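Local coordinates for pyoverdine biosynthesis protein PvcB (Pseudomonas aeruginosa, PDB 4YLM) that catalyses the iron- and 2-oxoglutarate-dependent oxidation of tyrosine isonitrile in the biosynthesis of paerucumarin, at residues S54-L59 with P188-P193. Numbering follows the deposited sequence.
Sequences SHHLLL and PRREFP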
ATOM      1  N   SER A  54      -4.905  -6.691   8.517  1.00 18.96           N
ATOM      2  CA  SER A  54      -5.665  -5.906   9.505  1.00 22.63           C
ATOM      3  C   SER A  54      -7.094  -6.425   9.698  1.00 20.35           C
ATOM      4  O   SER A  54      -7.651  -6.339  10.793  1.00 21.85           O
ATOM      5  CB  SER A  54      -5.711  -4.436   9.091  1.00 19.32           C
ATOM      6  OG  SER A  54      -6.344  -4.337   7.815  1.00 20.44           O
ATOM      7  N   HIS A  55      -7.682  -6.969   8.634  1.00 20.01           N
ATOM      8  CA  HIS A  55      -9.023  -7.527   8.709  1.00 20.57           C
ATOM      9  C   HIS A  55      -8.986  -9.048   8.935  1.00 24.27           C
ATOM     10  O   HIS A  55     -10.009  -9.641   9.265  1.00 21.76           O
ATOM     11  CB  HIS A  55      -9.804  -7.239   7.429  1.00 21.64           C
ATOM     12  CG  HIS A  55     -10.074  -5.782   7.184  1.00 23.68           C
ATOM     13  ND1 HIS A  55     -11.098  -5.099   7.806  1.00 21.02           N
ATOM     14  CD2 HIS A  55      -9.481  -4.893   6.350  1.00 21.83           C
ATOM     15  CE1 HIS A  55     -11.116  -3.850   7.374  1.00 23.88           C
ATOM     16  NE2 HIS A  55     -10.137  -3.695   6.499  1.00 20.02           N
ATOM     17  N   HIS A  56      -7.820  -9.662   8.705  1.00 23.34           N
ATOM     18  CA  HIS A  56      -7.561 -11.095   8.976  1.00 21.59           C
ATOM     19  C   HIS A  56      -8.202 -12.109   8.037  1.00 18.32           C
ATOM     20  O   HIS A  56      -7.672 -13.206   7.850  1.00 24.97           O
ATOM     21  CB  HIS A  56      -7.850 -11.451  10.452  1.00 19.87           C
ATOM     22  CG  HIS A  56      -7.197 -10.514  11.418  1.00 20.50           C
ATOM     23  ND1 HIS A  56      -5.843 -10.253  11.393  1.00 22.60           N
ATOM     24  CD2 HIS A  56      -7.710  -9.754  12.418  1.00 23.55           C
ATOM     25  CE1 HIS A  56      -5.548  -9.379  12.341  1.00 24.95           C
ATOM     26  NE2 HIS A  56      -6.662  -9.058  12.976  1.00 23.31           N
ATOM     27  N   LEU A  57      -9.339 -11.765   7.452  1.00 18.58           N
ATOM     28  CA  LEU A  57     -10.019 -12.672   6.535  1.00 18.06           C
ATOM     29  C   LEU A  57     -10.669 -11.874   5.415  1.00 20.80           C
ATOM     30  O   LEU A  57     -11.549 -11.051   5.665  1.00 24.49           O
ATOM     31  CB  LEU A  57     -11.094 -13.497   7.280  1.00 19.45           C
ATOM     32  CG  LEU A  57     -11.795 -14.600   6.473  1.00 24.74           C
ATOM     33  CD1 LEU A  57     -10.790 -15.634   5.953  1.00 24.41           C
ATOM     34  CD2 LEU A  57     -12.896 -15.305   7.292  1.00 24.44           C
ATOM     35  N   LEU A  58     -10.230 -12.092   4.177  1.00 19.16           N
ATOM     36  CA  LEU A  58     -10.842 -11.411   3.044  1.00 19.23           C
ATOM     37  C   LEU A  58     -11.668 -12.398   2.231  1.00 23.84           C
ATOM     38  O   LEU A  58     -11.230 -13.523   1.970  1.00 22.79           O
ATOM     39  CB  LEU A  58      -9.779 -10.795   2.124  1.00 16.80           C
ATOM     40  CG  LEU A  58      -8.665  -9.970   2.768  1.00 19.13           C
ATOM     41  CD1 LEU A  58      -7.765  -9.372   1.667  1.00 16.41           C
ATOM     42  CD2 LEU A  58      -9.249  -8.859   3.637  1.00 18.84           C
ATOM     43  N   LEU A  59     -12.855 -11.968   1.819  1.00 20.60           N
ATOM     44  CA  LEU A  59     -13.673 -12.752   0.914  1.00 20.95           C
ATOM     45  C   LEU A  59     -13.836 -11.931  -0.349  1.00 21.52           C
ATOM     46  O   LEU A  59     -14.458 -10.880  -0.319  1.00 21.05           O
ATOM     47  CB  LEU A  59     -15.043 -13.053   1.543  1.00 22.21           C
ATOM     48  CG  LEU A  59     -16.140 -13.571   0.604  1.00 22.02           C
ATOM     49  CD1 LEU A  59     -15.676 -14.837  -0.120  1.00 21.24           C
ATOM     50  CD2 LEU A  59     -17.475 -13.815   1.365  1.00 20.76           C
ATOM     51  N   PRO A 188       3.940 -13.183  15.791  1.00 23.05           N
ATOM     52  CA  PRO A 188       5.381 -13.397  15.599  1.00 25.34           C
ATOM     53  C   PRO A 188       6.085 -12.343  14.740  1.00 29.43           C
ATOM     54  O   PRO A 188       7.314 -12.356  14.678  1.00 27.66           O
ATOM     55  CB  PRO A 188       5.448 -14.787  14.938  1.00 26.77           C
ATOM     56  CG  PRO A 188       4.108 -14.930  14.242  1.00 25.10           C
ATOM     57  CD  PRO A 188       3.126 -14.246  15.173  1.00 24.03           C
ATOM     58  N   ARG A 189       5.344 -11.445  14.098  1.00 24.48           N
ATOM     59  CA  ARG A 189       5.982 -10.346  13.371  1.00 24.50           C
ATOM     60  C   ARG A 189       5.532  -8.992  13.903  1.00 27.79           C
ATOM     61  O   ARG A 189       6.309  -8.048  13.933  1.00 25.75           O
ATOM     62  CB  ARG A 189       5.691 -10.439  11.863  1.00 24.87           C
ATOM     63  CG  ARG A 189       6.444 -11.575  11.175  1.00 24.03           C
ATOM     64  CD  ARG A 189       7.949 -11.289  11.241  1.00 33.79           C
ATOM     65  NE  ARG A 189       8.756 -12.503  11.134  1.00 40.93           N
ATOM     66  CZ  ARG A 189       9.083 -13.065   9.978  1.00 38.31           C
ATOM     67  NH1 ARG A 189       8.670 -12.508   8.851  1.00 36.62           N
ATOM     68  NH2 ARG A 189       9.827 -14.171   9.950  1.00 33.94           N
ATOM     69  N   ARG A 190       4.283  -8.918  14.355  1.00 23.53           N
ATOM     70  CA  ARG A 190       3.649  -7.629  14.600  1.00 25.08           C
ATOM     71  C   ARG A 190       3.278  -7.400  16.060  1.00 26.73           C
ATOM     72  O   ARG A 190       2.660  -6.390  16.398  1.00 25.58           O
ATOM     73  CB  ARG A 190       2.429  -7.475  13.687  1.00 23.26           C
ATOM     74  CG  ARG A 190       2.799  -7.395  12.200  1.00 21.10           C
ATOM     75  CD  ARG A 190       1.558  -7.104  11.367  1.00 20.79           C
ATOM     76  NE  ARG A 190       0.695  -8.273  11.199  1.00 20.88           N
ATOM     77  CZ  ARG A 190      -0.630  -8.219  11.154  1.00 22.70           C
ATOM     78  NH1 ARG A 190      -1.249  -7.057  11.322  1.00 19.20           N
ATOM     79  NH2 ARG A 190      -1.345  -9.323  10.943  1.00 19.22           N
ATOM     80  N   GLU A 191       3.650  -8.357  16.911  1.00 24.20           N
ATOM     81  CA  GLU A 191       3.656  -8.181  18.370  1.00 23.23           C
ATOM     82  C   GLU A 191       2.333  -8.248  19.126  1.00 28.60           C
ATOM     83  O   GLU A 191       2.337  -8.524  20.326  1.00 28.76           O
ATOM     84  CB  GLU A 191       4.407  -6.903  18.775  1.00 24.60           C
ATOM     85  CG  GLU A 191       5.904  -7.011  18.615  1.00 27.68           C
ATOM     86  CD  GLU A 191       6.499  -8.025  19.582  1.00 33.25           C
ATOM     87  OE1 GLU A 191       6.293  -7.882  20.811  1.00 30.62           O
ATOM     88  OE2 GLU A 191       7.153  -8.976  19.106  1.00 31.33           O
ATOM     89  N   PHE A 192       1.206  -8.002  18.465  1.00 26.00           N
ATOM     90  CA  PHE A 192      -0.049  -7.916  19.220  1.00 20.55           C
ATOM     91  C   PHE A 192      -0.464  -9.270  19.790  1.00 23.20           C
ATOM     92  O   PHE A 192      -0.076 -10.307  19.261  1.00 25.64           O
ATOM     93  CB  PHE A 192      -1.172  -7.295  18.384  1.00 21.90           C
ATOM     94  CG  PHE A 192      -1.480  -8.043  17.108  1.00 24.01           C
ATOM     95  CD1 PHE A 192      -2.421  -9.057  17.096  1.00 22.09           C
ATOM     96  CD2 PHE A 192      -0.840  -7.709  15.918  1.00 20.62           C
ATOM     97  CE1 PHE A 192      -2.722  -9.745  15.910  1.00 21.59           C
ATOM     98  CE2 PHE A 192      -1.121  -8.382  14.739  1.00 20.47           C
ATOM     99  CZ  PHE A 192      -2.071  -9.399  14.730  1.00 23.65           C
ATOM    100  N   PRO A 193      -1.241  -9.262  20.888  1.00 25.73           N
ATOM    101  CA  PRO A 193      -1.663 -10.521  21.518  1.00 25.41           C
ATOM    102  C   PRO A 193      -2.548 -11.390  20.633  1.00 25.10           C
ATOM    103  O   PRO A 193      -3.510 -10.912  20.020  1.00 25.00           O
ATOM    104  CB  PRO A 193      -2.448 -10.051  22.758  1.00 26.32           C
ATOM    105  CG  PRO A 193      -1.861  -8.712  23.081  1.00 25.83           C
ATOM    106  CD  PRO A 193      -1.568  -8.090  21.726  1.00 22.16           C
TER
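His56 meets the ends of two side chains, Arg190 and Phe192, that reach across from the loop 188-193. Its CE1 corner does the touching: Phe192 CZ comes obliquely to within 4.2 Å of His56 CE1, while Arg190 NH2 lies 4.4 Å from the same atom, at the imidazole edge and near its plane. The two loop side chains are themselves packed together, Phe192 CE2 sitting 3.6 Å above the guanidinium plane of Arg190 and over its centre. The phenyl ring thus presents its edge to the guanidinium face, with Arg190 NE in the phenyl plane. Within segment 54-59, Ser54 O lies 3.6 Å above one face of the His56 ring, offset toward its rim. With CG roughly opposite the backbone carbonyl carbon (chi1 -50°), the imidazole of His56 extends toward the loop. Arg190 NH1 donates to Arg53 O near the end of helix 45-55. His56 ND1 is hydrogen-bonded to OD2 of Asp255, on strand 251-255, and this oxygen, in a long, weak ion pair with Arg190 NH2, would probably temper any repulsion between arginine and histidine. Arg35 and His39 of the second subunit pack on His56 and Phe192, respectively. His56, the first residue after helix 45-55, leaves helical geometry with positive phi (73°) and leads into strand 57-60. The contact thus joins a helix-to-strand turn to a loop beside the main sheet of the TauD/TfdA-type, cupin-clan fold, where the side chain of His56 is about 11 Å from that of His261, a probable iron ligand.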